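Local coordinates for glucoamylase (Thermoanaerobacterium thermosaccharolyticum, PDB 1LF6), which hydrolyses terminal alpha-1,4-linked glucose units from the non-reducing ends of glucan chains, releasing beta-D-glucose, at residues A[607-610]-A[611-615]; A[536-539]-A[540-543]; A[661-664]-A[665-669]; A[615-618]-A[619-622]; A[553-556]-A[557-561]. All coordinates share one frame; numbering follows the deposited sequence.

Contact 1 of 5, residues A[607-610]-A[611-615]; sequences GMYE and IAAGK
Turned so that CG lies anti to the backbone N (chi1 160°), the Tyr609 side chain lays its phenol ring alongside Ala613, whose CB approaches obliquely and comes within 4.1 Å of Tyr609 CZ. One residue on, Glu610 bends at chi2 (-61°), which carries OE1 to the aliphatic part of Lys615, 3.6 Å from Lys615 CD. These two side chains cross obliquely, and the lysine bends only at its last torsion, carrying the ammonium group away: Glu610 OE1 and Lys615 NZ remain 5.9 Å apart. The other carboxylate oxygen, Glu610 OE2, lies in the plane of the Tyr609 ring at its edge and makes a long, weak ion pair with Arg606. On another side of the helix the Met608 thioether rests against Ile611, SD to CD1 4.2 Å, and Met608 continues onto helix 653-668.

Underneath runs the last turn of helix 600-612. Ala613 N donates to Tyr609 O at 2.9 Å, in the carbonyl plane. Gly614, with a positive phi of 71°, then forms the C-prime position of a Schellman motif: Lys615 N reaches back to Glu610 O at 2.9 Å, and Gly614 N to Ile611 O at 2.8 Å.

The chain thus leaves the helix with carbonyls of its final turn still answered by backbone N-H groups. The phenol hydroxyl is held by the carbonyl of Ala547, which helps to keep the ring beside Ala613, while attraction between Glu610 and Lys615 is likely to be modest, since what touches is carboxylate against methylenes.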
loop_
_atom_site.group_PDB
_atom_site.type_symbol
_atom_site.label_atom_id
_atom_site.label_comp_id
_atom_site.label_asym_id
_atom_site.label_seq_id
_atom_site.Cartn_x
_atom_site.Cartn_y
_atom_site.Cartn_z
ATOM N N GLY A 607 -4.439 19.828 6.511
ATOM C CA GLY A 607 -3.274 20.688 6.438
ATOM C C GLY A 607 -3.269 21.433 5.119
ATOM O O GLY A 607 -2.941 22.616 5.062
ATOM N N MET A 608 -3.643 20.735 4.051
ATOM C CA MET A 608 -3.685 21.350 2.737
ATOM C C MET A 608 -4.750 22.435 2.715
ATOM O O MET A 608 -4.565 23.489 2.094
ATOM C CB MET A 608 -3.959 20.296 1.662
ATOM C CG MET A 608 -2.765 19.411 1.370
ATOM S SD MET A 608 -1.296 20.344 0.819
ATOM C CE MET A 608 -1.744 20.740 -0.856
ATOM N N TYR A 609 -5.868 22.198 3.395
ATOM C CA TYR A 609 -6.904 23.224 3.439
ATOM C C TYR A 609 -6.384 24.441 4.200
ATOM O O TYR A 609 -6.615 25.579 3.795
ATOM C CB TYR A 609 -8.177 22.716 4.125
ATOM C CG TYR A 609 -9.039 23.862 4.612
ATOM C CD1 TYR A 609 -8.948 24.316 5.927
ATOM C CD2 TYR A 609 -9.871 24.559 3.731
ATOM C CE1 TYR A 609 -9.657 25.441 6.357
ATOM C CE2 TYR A 609 -10.584 25.684 4.146
ATOM C CZ TYR A 609 -10.470 26.123 5.463
ATOM O OH TYR A 609 -11.151 27.246 5.884
ATOM N N GLU A 610 -5.683 24.199 5.301
ATOM C CA GLU A 610 -5.156 25.294 6.099
ATOM C C GLU A 610 -4.251 26.195 5.262
ATOM O O GLU A 610 -4.285 27.416 5.411
ATOM C CB GLU A 610 -4.419 24.753 7.324
ATOM C CG GLU A 610 -5.339 24.067 8.342
ATOM C CD GLU A 610 -6.409 25.000 8.911
ATOM O OE1 GLU A 610 -6.065 26.144 9.265
ATOM O OE2 GLU A 610 -7.586 24.587 9.020
ATOM N N ILE A 611 -3.454 25.604 4.377
ATOM C CA ILE A 611 -2.581 26.387 3.515
ATOM C C ILE A 611 -3.454 27.275 2.630
ATOM O O ILE A 611 -3.185 28.470 2.471
ATOM C CB ILE A 611 -1.695 25.485 2.622
ATOM C CG1 ILE A 611 -0.700 24.710 3.501
ATOM C CG2 ILE A 611 -0.944 26.336 1.590
ATOM C CD1 ILE A 611 0.219 23.781 2.728
ATOM N N ALA A 612 -4.502 26.690 2.059
ATOM C CA ALA A 612 -5.429 27.441 1.213
ATOM C C ALA A 612 -6.009 28.609 2.005
ATOM O O ALA A 612 -6.293 29.667 1.444
ATOM C CB ALA A 612 -6.555 26.527 0.742
ATOM N N ALA A 613 -6.184 28.409 3.308
ATOM C CA ALA A 613 -6.732 29.442 4.184
ATOM C C ALA A 613 -5.669 30.439 4.641
ATOM O O ALA A 613 -5.931 31.286 5.493
ATOM C CB ALA A 613 -7.393 28.798 5.402
ATOM N N GLY A 614 -4.469 30.326 4.076
ATOM C CA GLY A 614 -3.389 31.231 4.430
ATOM C C GLY A 614 -2.793 31.037 5.817
ATOM O O GLY A 614 -2.244 31.975 6.401
ATOM N N LYS A 615 -2.886 29.826 6.353
ATOM C CA LYS A 615 -2.345 29.567 7.681
ATOM C C LYS A 615 -1.203 28.566 7.653
ATOM O O LYS A 615 -1.015 27.854 6.666
ATOM C CB LYS A 615 -3.450 29.068 8.609
ATOM C CG LYS A 615 -4.650 29.982 8.629
ATOM C CD LYS A 615 -5.558 29.692 9.803
ATOM C CE LYS A 615 -6.770 30.596 9.747
ATOM N NZ LYS A 615 -6.368 32.022 9.593
#

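Contact 2 of 5, residues A[536-539]-A[540-543]; sequences FLEL and VRLG
Val540 meets Leu537 through branched ends, CG2 of the valine lying 4.5 Å from CD2 of the leucine, a loose apolar touch whose detail is doubtful, because the same CG2 sits too close to Leu537 O in the model. Arg541 comes next. Its N points back to Leu537 O at 3.0 Å, a nearly straight bond, although the position of that oxygen is less certain than the rest. The arginine side chain starts anti to the backbone N (chi1 -178°) and kinks at chi2 (58°), running side by side with Glu538 and in the same direction. What touches is the first part of the chain: Glu538 OE1 sits 3.8 Å from Arg541 CG. Carboxylate and guanidinium planes stand 86° apart, and Glu538 OE1 is 4.8 Å from Arg541 NH2, too far for a direct pair. Leu542 donates its N to Glu538 O at 2.9 Å, and its CD1 lies 3.6 Å from the same oxygen, so the leucine side chain screens that carbonyl. Gly543, at positive phi, ends the helix in a Schellman motif, its N reaching Val540 O at 3.0 Å.

The guanidinium is committed to salt bridges with Asp673 and Glu658, and Glu538 has a long, weak ion pair with Arg436. With its side chain about 10 Å from that of Glu435, the probable proton acceptor, Glu538 lies near the catalytic region. The opposite charges of Glu538 and Arg541 may still steady one another across their gap, but the arginine is held by its acidic partners outside the helix, and the glutamate adds mainly a neighbouring negative charge beside the arginine's methylenes.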
loop_
_atom_site.group_PDB
_atom_site.type_symbol
_atom_site.label_atom_id
_atom_site.label_comp_id
_atom_site.label_asym_id
_atom_site.label_seq_id
_atom_site.Cartn_x
_atom_site.Cartn_y
_atom_site.Cartn_z
ATOM N N PHE A 536 -15.514 17.117 2.166
ATOM C CA PHE A 536 -16.062 18.328 1.573
ATOM C C PHE A 536 -14.933 19.316 1.306
ATOM O O PHE A 536 -15.070 20.198 0.462
ATOM C CB PHE A 536 -17.105 18.977 2.488
ATOM C CG PHE A 536 -16.514 19.767 3.620
ATOM C CD1 PHE A 536 -15.984 19.125 4.735
ATOM C CD2 PHE A 536 -16.471 21.158 3.561
ATOM C CE1 PHE A 536 -15.419 19.854 5.776
ATOM C CE2 PHE A 536 -15.907 21.896 4.596
ATOM C CZ PHE A 536 -15.377 21.244 5.709
ATOM N N LEU A 537 -13.820 19.168 2.019
ATOM C CA LEU A 537 -12.689 20.069 1.823
ATOM C C LEU A 537 -12.124 19.946 0.414
ATOM O O LEU A 537 -11.269 20.738 0.008
ATOM C CB LEU A 537 -11.584 19.810 2.860
ATOM C CG LEU A 537 -11.886 20.256 4.296
ATOM C CD1 LEU A 537 -10.721 19.872 5.205
ATOM C CD2 LEU A 537 -12.140 21.770 4.334
ATOM N N GLU A 538 -12.597 18.947 -0.326
ATOM C CA GLU A 538 -12.156 18.752 -1.702
ATOM C C GLU A 538 -12.605 19.947 -2.527
ATOM O O GLU A 538 -11.989 20.282 -3.543
ATOM C CB GLU A 538 -12.756 17.475 -2.278
ATOM C CG GLU A 538 -12.068 16.211 -1.805
ATOM C CD GLU A 538 -10.673 16.067 -2.374
ATOM O OE1 GLU A 538 -9.729 16.685 -1.833
ATOM O OE2 GLU A 538 -10.526 15.342 -3.382
ATOM N N LEU A 539 -13.690 20.577 -2.075
ATOM C CA LEU A 539 -14.243 21.753 -2.736
ATOM C C LEU A 539 -13.182 22.845 -2.828
ATOM O O LEU A 539 -13.011 23.461 -3.876
ATOM C CB LEU A 539 -15.457 22.292 -1.964
ATOM C CG LEU A 539 -16.776 21.510 -2.043
ATOM C CD1 LEU A 539 -17.696 21.956 -0.911
ATOM C CD2 LEU A 539 -17.437 21.728 -3.406
ATOM N N VAL A 540 -12.473 23.083 -1.728
ATOM C CA VAL A 540 -11.429 24.105 -1.705
ATOM C C VAL A 540 -10.129 23.588 -2.343
ATOM O O VAL A 540 -9.460 24.306 -3.085
ATOM C CB VAL A 540 -11.149 24.585 -0.255
ATOM C CG1 VAL A 540 -12.455 25.037 0.414
ATOM C CG2 VAL A 540 -10.516 23.479 0.549
ATOM N N ARG A 541 -9.785 22.336 -2.054
ATOM C CA ARG A 541 -8.588 21.707 -2.602
ATOM C C ARG A 541 -8.554 21.805 -4.132
ATOM O O ARG A 541 -7.503 22.047 -4.730
ATOM C CB ARG A 541 -8.549 20.235 -2.181
ATOM C CG ARG A 541 -7.320 19.457 -2.639
ATOM C CD ARG A 541 -6.024 20.078 -2.131
ATOM N NE ARG A 541 -4.900 19.162 -2.304
ATOM C CZ ARG A 541 -4.602 18.154 -1.484
ATOM N NH1 ARG A 541 -3.560 17.377 -1.745
ATOM N NH2 ARG A 541 -5.321 17.930 -0.390
ATOM N N LEU A 542 -9.709 21.620 -4.761
ATOM C CA LEU A 542 -9.803 21.671 -6.221
ATOM C C LEU A 542 -10.066 23.060 -6.809
ATOM O O LEU A 542 -10.136 23.207 -8.027
ATOM C CB LEU A 542 -10.883 20.697 -6.701
ATOM C CG LEU A 542 -10.487 19.218 -6.626
ATOM C CD1 LEU A 542 -11.725 18.336 -6.600
ATOM C CD2 LEU A 542 -9.598 18.886 -7.822
ATOM N N GLY A 543 -10.197 24.068 -5.948
ATOM C CA GLY A 543 -10.444 25.428 -6.408
ATOM C C GLY A 543 -11.873 25.713 -6.831
ATOM O O GLY A 543 -12.139 26.642 -7.607
#

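Contact 3 of 5, residues A[661-664]-A[665-669]; sequences ILFA and SNIEH
Ile661 offers its carbonyl oxygen to Ser665 twice: the backbone N donates at 2.8 Å and Ser665 OG at 2.6 Å, the two arriving from opposite faces of the carbonyl plane. The serine hydroxyl lies beside its own N (chi1 -65°), which aims OG back down the helix, and the Ile661 CG2 methyl borders it at 3.8 Å. OG also accepts from Leu672 N, joining the helix to the loop that follows. An alanine here would keep the main-chain bond but would probably leave Leu672 N without this acceptor and the loop less firmly tied to the helix.

Leu662 contributes its carbonyl to Asn666 N at 2.8 Å, while its side chain turns to helix 618-627. Phe663 projects with CG anti to the backbone N (chi1 174°), and one ring face receives the Ile667 CD1 methyl: a CH-pi contact, 4.0 Å from CD1 to the Phe663 ring centroid and 21° off the normal, with the methyl offset toward the rim. Ala664 closes the series by accepting from Glu668 N at 3.0 Å, with a weaker bond from Ile667 N to the same oxygen.

A serine bonded to the carbonyl four residues earlier is a common feature of alpha-helices. Here it lies in the last turn of helix 653-668, which packs against helices 600-612 and 618-627 in the helical (alpha/alpha) barrel domain of family 15 glucoamylases.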
loop_
_atom_site.group_PDB
_atom_site.type_symbol
_atom_site.label_atom_id
_atom_site.label_comp_id
_atom_site.label_asym_id
_atom_site.label_seq_id
_atom_site.Cartn_x
_atom_site.Cartn_y
_atom_site.Cartn_z
ATOM N N ILE A 661 2.923 16.023 -0.899
ATOM C CA ILE A 661 2.301 17.250 -1.385
ATOM C C ILE A 661 2.140 18.298 -0.284
ATOM O O ILE A 661 2.319 19.494 -0.528
ATOM C CB ILE A 661 0.929 16.932 -2.038
ATOM C CG1 ILE A 661 1.157 16.135 -3.327
ATOM C CG2 ILE A 661 0.169 18.214 -2.343
ATOM C CD1 ILE A 661 -0.085 15.468 -3.883
ATOM N N LEU A 662 1.815 17.853 0.929
ATOM C CA LEU A 662 1.643 18.769 2.061
ATOM C C LEU A 662 2.986 19.361 2.470
ATOM O O LEU A 662 3.117 20.567 2.674
ATOM C CB LEU A 662 1.037 18.026 3.254
ATOM C CG LEU A 662 0.983 18.816 4.561
ATOM C CD1 LEU A 662 0.143 20.066 4.353
ATOM C CD2 LEU A 662 0.411 17.946 5.674
ATOM N N PHE A 663 3.977 18.486 2.603
ATOM C CA PHE A 663 5.330 18.872 2.969
ATOM C C PHE A 663 5.831 19.970 2.027
ATOM O O PHE A 663 6.318 21.009 2.471
ATOM C CB PHE A 663 6.246 17.643 2.880
ATOM C CG PHE A 663 7.703 17.948 3.087
ATOM C CD1 PHE A 663 8.185 18.280 4.344
ATOM C CD2 PHE A 663 8.591 17.920 2.014
ATOM C CE1 PHE A 663 9.535 18.584 4.536
ATOM C CE2 PHE A 663 9.939 18.219 2.189
ATOM C CZ PHE A 663 10.413 18.552 3.452
ATOM N N ALA A 664 5.709 19.724 0.727
ATOM C CA ALA A 664 6.144 20.674 -0.294
ATOM C C ALA A 664 5.278 21.935 -0.312
ATOM O O ALA A 664 5.788 23.051 -0.456
ATOM C CB ALA A 664 6.110 19.996 -1.666
ATOM N N SER A 665 3.966 21.754 -0.171
ATOM C CA SER A 665 3.045 22.885 -0.179
ATOM C C SER A 665 3.298 23.811 1.004
ATOM O O SER A 665 3.213 25.027 0.870
ATOM C CB SER A 665 1.585 22.401 -0.151
ATOM O OG SER A 665 1.252 21.695 -1.337
ATOM N N ASN A 666 3.607 23.232 2.159
ATOM C CA ASN A 666 3.864 24.029 3.353
ATOM C C ASN A 666 5.144 24.852 3.203
ATOM O O ASN A 666 5.322 25.855 3.889
ATOM C CB ASN A 666 3.971 23.123 4.580
ATOM C CG ASN A 666 4.068 23.906 5.884
ATOM O OD1 ASN A 666 4.946 23.646 6.713
ATOM N ND2 ASN A 666 3.160 24.857 6.077
ATOM N N ILE A 667 6.031 24.425 2.309
ATOM C CA ILE A 667 7.278 25.144 2.080
ATOM C C ILE A 667 7.061 26.277 1.073
ATOM O O ILE A 667 7.579 27.379 1.261
ATOM C CB ILE A 667 8.395 24.191 1.575
ATOM C CG1 ILE A 667 8.820 23.250 2.702
ATOM C CG2 ILE A 667 9.597 24.996 1.086
ATOM C CD1 ILE A 667 9.713 22.106 2.256
ATOM N N GLU A 668 6.289 26.006 0.020
ATOM C CA GLU A 668 5.986 27.004 -1.010
ATOM C C GLU A 668 4.913 27.982 -0.545
ATOM O O GLU A 668 4.774 29.069 -1.101
ATOM C CB GLU A 668 5.465 26.351 -2.299
ATOM C CG GLU A 668 6.487 25.636 -3.145
ATOM C CD GLU A 668 7.659 26.510 -3.534
ATOM O OE1 GLU A 668 7.530 27.348 -4.458
ATOM O OE2 GLU A 668 8.721 26.349 -2.902
ATOM N N HIS A 669 4.139 27.576 0.456
ATOM C CA HIS A 669 3.059 28.395 0.986
ATOM C C HIS A 669 1.879 28.445 0.015
ATOM O O HIS A 669 1.207 29.469 -0.109
ATOM C CB HIS A 669 3.556 29.814 1.282
ATOM C CG HIS A 669 4.685 29.861 2.260
ATOM N ND1 HIS A 669 4.608 29.289 3.513
ATOM C CD2 HIS A 669 5.920 30.407 2.171
ATOM C CE1 HIS A 669 5.748 29.482 4.152
ATOM N NE2 HIS A 669 6.561 30.158 3.360
#

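Contact 4 of 5, residues A[615-618]-A[619-622]; sequences KDAT and PYVK
Lys622 runs beside Thr618, pointing the same way, and its bends at chi2 (-62°) and chi4 bring NZ back over the threonine methyl, 3.7 Å from Thr618 CG2. Below them Lys622 N donates to Thr618 O at 2.8 Å in an almost straight bond. On the other flank the Tyr620 ring turns its edge to Ala617, with CD2 at 3.9 Å from Ala617 CA and the CA in the ring plane. Pro619 packs tightly on its predecessor: its CD lies only 3.4 Å from Thr618 CB.

Ala617 O accepts two N-H groups. Val621 N comes in the carbonyl plane at 3.0 Å, whereas Tyr620 N, at 2.8 Å, stands well above that plane. Ahead of the first turn, Asp616 OD2 takes a weak capping bond from Thr618 N at 3.2 Å. Ala617 and Val621 face helix 653-668, and Tyr620 covers Arg606 and Glu610 of helix 600-612.

Pro619 has no N-H to give, which costs little in the opening turn of helix 618-627, where no earlier helical carbonyl awaits it. The carboxylate of Asp616 answers one of the N-H groups there and would be expected to interact favourably with the positive end of the helix dipole.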
loop_
_atom_site.group_PDB
_atom_site.type_symbol
_atom_site.label_atom_id
_atom_site.label_comp_id
_atom_site.label_asym_id
_atom_site.label_seq_id
_atom_site.Cartn_x
_atom_site.Cartn_y
_atom_site.Cartn_z
ATOM N N LYS A 615 -2.886 29.826 6.353
ATOM C CA LYS A 615 -2.345 29.567 7.681
ATOM C C LYS A 615 -1.203 28.566 7.653
ATOM O O LYS A 615 -1.015 27.854 6.666
ATOM C CB LYS A 615 -3.450 29.068 8.609
ATOM C CG LYS A 615 -4.650 29.982 8.629
ATOM C CD LYS A 615 -5.558 29.692 9.803
ATOM C CE LYS A 615 -6.770 30.596 9.747
ATOM N NZ LYS A 615 -6.368 32.022 9.593
ATOM N N ASP A 616 -0.446 28.512 8.744
ATOM C CA ASP A 616 0.690 27.597 8.840
ATOM C C ASP A 616 0.167 26.170 8.914
ATOM O O ASP A 616 -0.784 25.887 9.644
ATOM C CB ASP A 616 1.525 27.913 10.089
ATOM C CG ASP A 616 2.869 27.202 10.092
ATOM O OD1 ASP A 616 3.512 27.149 11.161
ATOM O OD2 ASP A 616 3.294 26.706 9.025
ATOM N N ALA A 617 0.788 25.272 8.160
ATOM C CA ALA A 617 0.372 23.880 8.145
ATOM C C ALA A 617 1.420 22.969 8.778
ATOM O O ALA A 617 1.252 21.746 8.819
ATOM C CB ALA A 617 0.102 23.443 6.715
ATOM N N THR A 618 2.494 23.567 9.283
ATOM C CA THR A 618 3.574 22.806 9.909
ATOM C C THR A 618 3.082 21.766 10.920
ATOM O O THR A 618 3.535 20.625 10.912
ATOM C CB THR A 618 4.597 23.754 10.582
ATOM O OG1 THR A 618 5.123 24.646 9.594
ATOM C CG2 THR A 618 5.751 22.959 11.198
ATOM N N PRO A 619 2.143 22.139 11.805
ATOM C CA PRO A 619 1.664 21.147 12.774
ATOM C C PRO A 619 1.024 19.919 12.116
ATOM O O PRO A 619 1.035 18.830 12.685
ATOM C CB PRO A 619 0.682 21.942 13.637
ATOM C CG PRO A 619 0.270 23.074 12.758
ATOM C CD PRO A 619 1.534 23.455 12.059
ATOM N N TYR A 620 0.472 20.094 10.916
ATOM C CA TYR A 620 -0.134 18.979 10.196
ATOM C C TYR A 620 0.975 18.161 9.557
ATOM O O TYR A 620 0.866 16.943 9.439
ATOM C CB TYR A 620 -1.116 19.495 9.140
ATOM C CG TYR A 620 -2.283 20.206 9.768
ATOM C CD1 TYR A 620 -3.384 19.493 10.248
ATOM C CD2 TYR A 620 -2.242 21.581 9.987
ATOM C CE1 TYR A 620 -4.410 20.134 10.938
ATOM C CE2 TYR A 620 -3.264 22.232 10.679
ATOM C CZ TYR A 620 -4.343 21.502 11.154
ATOM O OH TYR A 620 -5.340 22.141 11.861
ATOM N N VAL A 621 2.047 18.828 9.139
ATOM C CA VAL A 621 3.177 18.106 8.568
ATOM C C VAL A 621 3.775 17.271 9.708
ATOM O O VAL A 621 4.003 16.067 9.563
ATOM C CB VAL A 621 4.257 19.077 8.009
ATOM C CG1 VAL A 621 5.533 18.316 7.687
ATOM C CG2 VAL A 621 3.735 19.767 6.754
ATOM N N LYS A 622 4.005 17.914 10.850
ATOM C CA LYS A 622 4.572 17.234 12.014
ATOM C C LYS A 622 3.701 16.081 12.505
ATOM O O LYS A 622 4.216 15.049 12.924
ATOM C CB LYS A 622 4.802 18.233 13.157
ATOM C CG LYS A 622 5.879 19.269 12.852
ATOM C CD LYS A 622 7.234 18.608 12.643
ATOM C CE LYS A 622 8.224 19.547 11.972
ATOM N NZ LYS A 622 8.337 20.830 12.713
#

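Contact 5 of 5, residues A[553-556]-A[557-561]; sequences LNTL and KVVDS
Two turns of helix 550-562 make this contact, a ladder of i to i+4 bonds dressed by short side-chain touches. Lys557 folds back over the preceding turn: with CG beside the backbone N (chi1 -60°) and a bend at chi4 (66°), its CG comes to 3.3 Å from Leu553 O and its NZ to 3.4 Å from that same oxygen, the latter a weak hydrogen bond. The main bond to Leu553 O comes from Lys557 N at 3.2 Å. The ammonium end also lies next to the Asn554 side chain, the two running together in one direction.

On another side of the helix Thr555 and Val559 meet methyl to methyl, CG2 to CG2 at 4.1 Å, above a short bond from Val559 N to Thr555 O (2.8 Å) that lies nearly along the C=O axis. The threonine hydroxyl is engaged with Lys551 O and Tyr502 N. Asp560 N donates to Leu556 O at 2.9 Å, and the aspartate carboxylate folds back toward that carbonyl while its OD1 forms a salt bridge with Arg606 and accepts from Trp573. At the far end Ser561 bonds twice to Lys557 O, from N and, at 2.7 Å, from OG, on opposite faces of the carbonyl.

Around this helix, Leu553 and Leu556 lie on Tyr609 of helix 600-612, Leu556 also covers Phe536 and Leu537 ahead of helix 538-541, and Thr555 and Val558 rest on Tyr501 of the short strand 501-502.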
loop_
_atom_site.group_PDB
_atom_site.type_symbol
_atom_site.label_atom_id
_atom_site.label_comp_id
_atom_site.label_asym_id
_atom_site.label_seq_id
_atom_site.Cartn_x
_atom_site.Cartn_y
_atom_site.Cartn_z
ATOM N N LEU A 553 -16.507 27.291 6.401
ATOM C CA LEU A 553 -16.214 27.518 7.817
ATOM C C LEU A 553 -17.270 26.881 8.718
ATOM O O LEU A 553 -16.938 26.285 9.739
ATOM C CB LEU A 553 -16.111 29.024 8.102
ATOM C CG LEU A 553 -14.833 29.744 7.638
ATOM C CD1 LEU A 553 -13.613 29.084 8.262
ATOM C CD2 LEU A 553 -14.720 29.691 6.134
ATOM N N ASN A 554 -18.539 26.999 8.330
ATOM C CA ASN A 554 -19.631 26.428 9.108
ATOM C C ASN A 554 -19.494 24.909 9.194
ATOM O O ASN A 554 -19.726 24.306 10.243
ATOM C CB ASN A 554 -20.984 26.765 8.466
ATOM C CG ASN A 554 -21.411 28.206 8.700
ATOM O OD1 ASN A 554 -22.347 28.694 8.064
ATOM N ND2 ASN A 554 -20.740 28.886 9.619
ATOM N N THR A 555 -19.130 24.297 8.074
ATOM C CA THR A 555 -18.980 22.853 8.013
ATOM C C THR A 555 -17.817 22.427 8.904
ATOM O O THR A 555 -17.907 21.444 9.636
ATOM C CB THR A 555 -18.729 22.395 6.557
ATOM O OG1 THR A 555 -19.777 22.899 5.716
ATOM C CG2 THR A 555 -18.707 20.879 6.467
ATOM N N LEU A 556 -16.733 23.193 8.841
ATOM C CA LEU A 556 -15.542 22.931 9.634
ATOM C C LEU A 556 -15.897 22.823 11.124
ATOM O O LEU A 556 -15.392 21.949 11.832
ATOM C CB LEU A 556 -14.537 24.064 9.410
ATOM C CG LEU A 556 -13.147 23.775 8.840
ATOM C CD1 LEU A 556 -13.209 22.748 7.735
ATOM C CD2 LEU A 556 -12.548 25.082 8.324
ATOM N N LYS A 557 -16.769 23.716 11.592
ATOM C CA LYS A 557 -17.183 23.719 12.993
ATOM C C LYS A 557 -17.867 22.416 13.377
ATOM O O LYS A 557 -17.595 21.854 14.436
ATOM C CB LYS A 557 -18.145 24.875 13.280
ATOM C CG LYS A 557 -17.584 26.256 13.005
ATOM C CD LYS A 557 -18.531 27.332 13.527
ATOM C CE LYS A 557 -18.126 28.712 13.046
ATOM N NZ LYS A 557 -18.275 28.842 11.566
ATOM N N VAL A 558 -18.761 21.943 12.516
ATOM C CA VAL A 558 -19.482 20.708 12.779
ATOM C C VAL A 558 -18.560 19.495 12.687
ATOM O O VAL A 558 -18.649 18.567 13.499
ATOM C CB VAL A 558 -20.657 20.542 11.789
ATOM C CG1 VAL A 558 -21.356 19.223 12.022
ATOM C CG2 VAL A 558 -21.637 21.695 11.959
ATOM N N VAL A 559 -17.678 19.499 11.693
ATOM C CA VAL A 559 -16.740 18.402 11.520
ATOM C C VAL A 559 -15.800 18.271 12.720
ATOM O O VAL A 559 -15.604 17.175 13.239
ATOM C CB VAL A 559 -15.905 18.588 10.235
ATOM C CG1 VAL A 559 -14.727 17.631 10.228
ATOM C CG2 VAL A 559 -16.789 18.344 9.018
ATOM N N ASP A 560 -15.220 19.383 13.164
ATOM C CA ASP A 560 -14.306 19.328 14.298
ATOM C C ASP A 560 -15.000 19.019 15.625
ATOM O O ASP A 560 -14.382 18.485 16.547
ATOM C CB ASP A 560 -13.512 20.630 14.411
ATOM C CG ASP A 560 -12.510 20.795 13.276
ATOM O OD1 ASP A 560 -12.246 19.789 12.583
ATOM O OD2 ASP A 560 -11.985 21.910 13.091
ATOM N N SER A 561 -16.286 19.341 15.718
ATOM C CA SER A 561 -17.040 19.079 16.941
ATOM C C SER A 561 -17.509 17.632 17.008
ATOM O O SER A 561 -17.809 17.123 18.080
ATOM C CB SER A 561 -18.268 19.990 17.022
ATOM O OG SER A 561 -17.881 21.348 17.046
#

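In the fold
From the N terminus the order is contact 2, contact 5, contact 1, contact 4, contact 3. Each is a single unbroken stretch, so none encloses a long loop and none nests or crosses; contacts 1 and 4 simply share Lys615, where helix 600-612 gives way to helix 618-627. Contacts 1, 2 and 3 each include the end of a helix, contact 4 the start of one, and contact 5 the body of helix 550-562. Contact 1 touches all the others: Tyr609 meets contacts 2 and 5, Met608 contacts 2 and 3, and Ile611 contacts 3 and 4. Contact 4 touches neither contact 2 nor contact 5, and contacts 3 and 5 are farther apart, about 14 Å between nearest atoms.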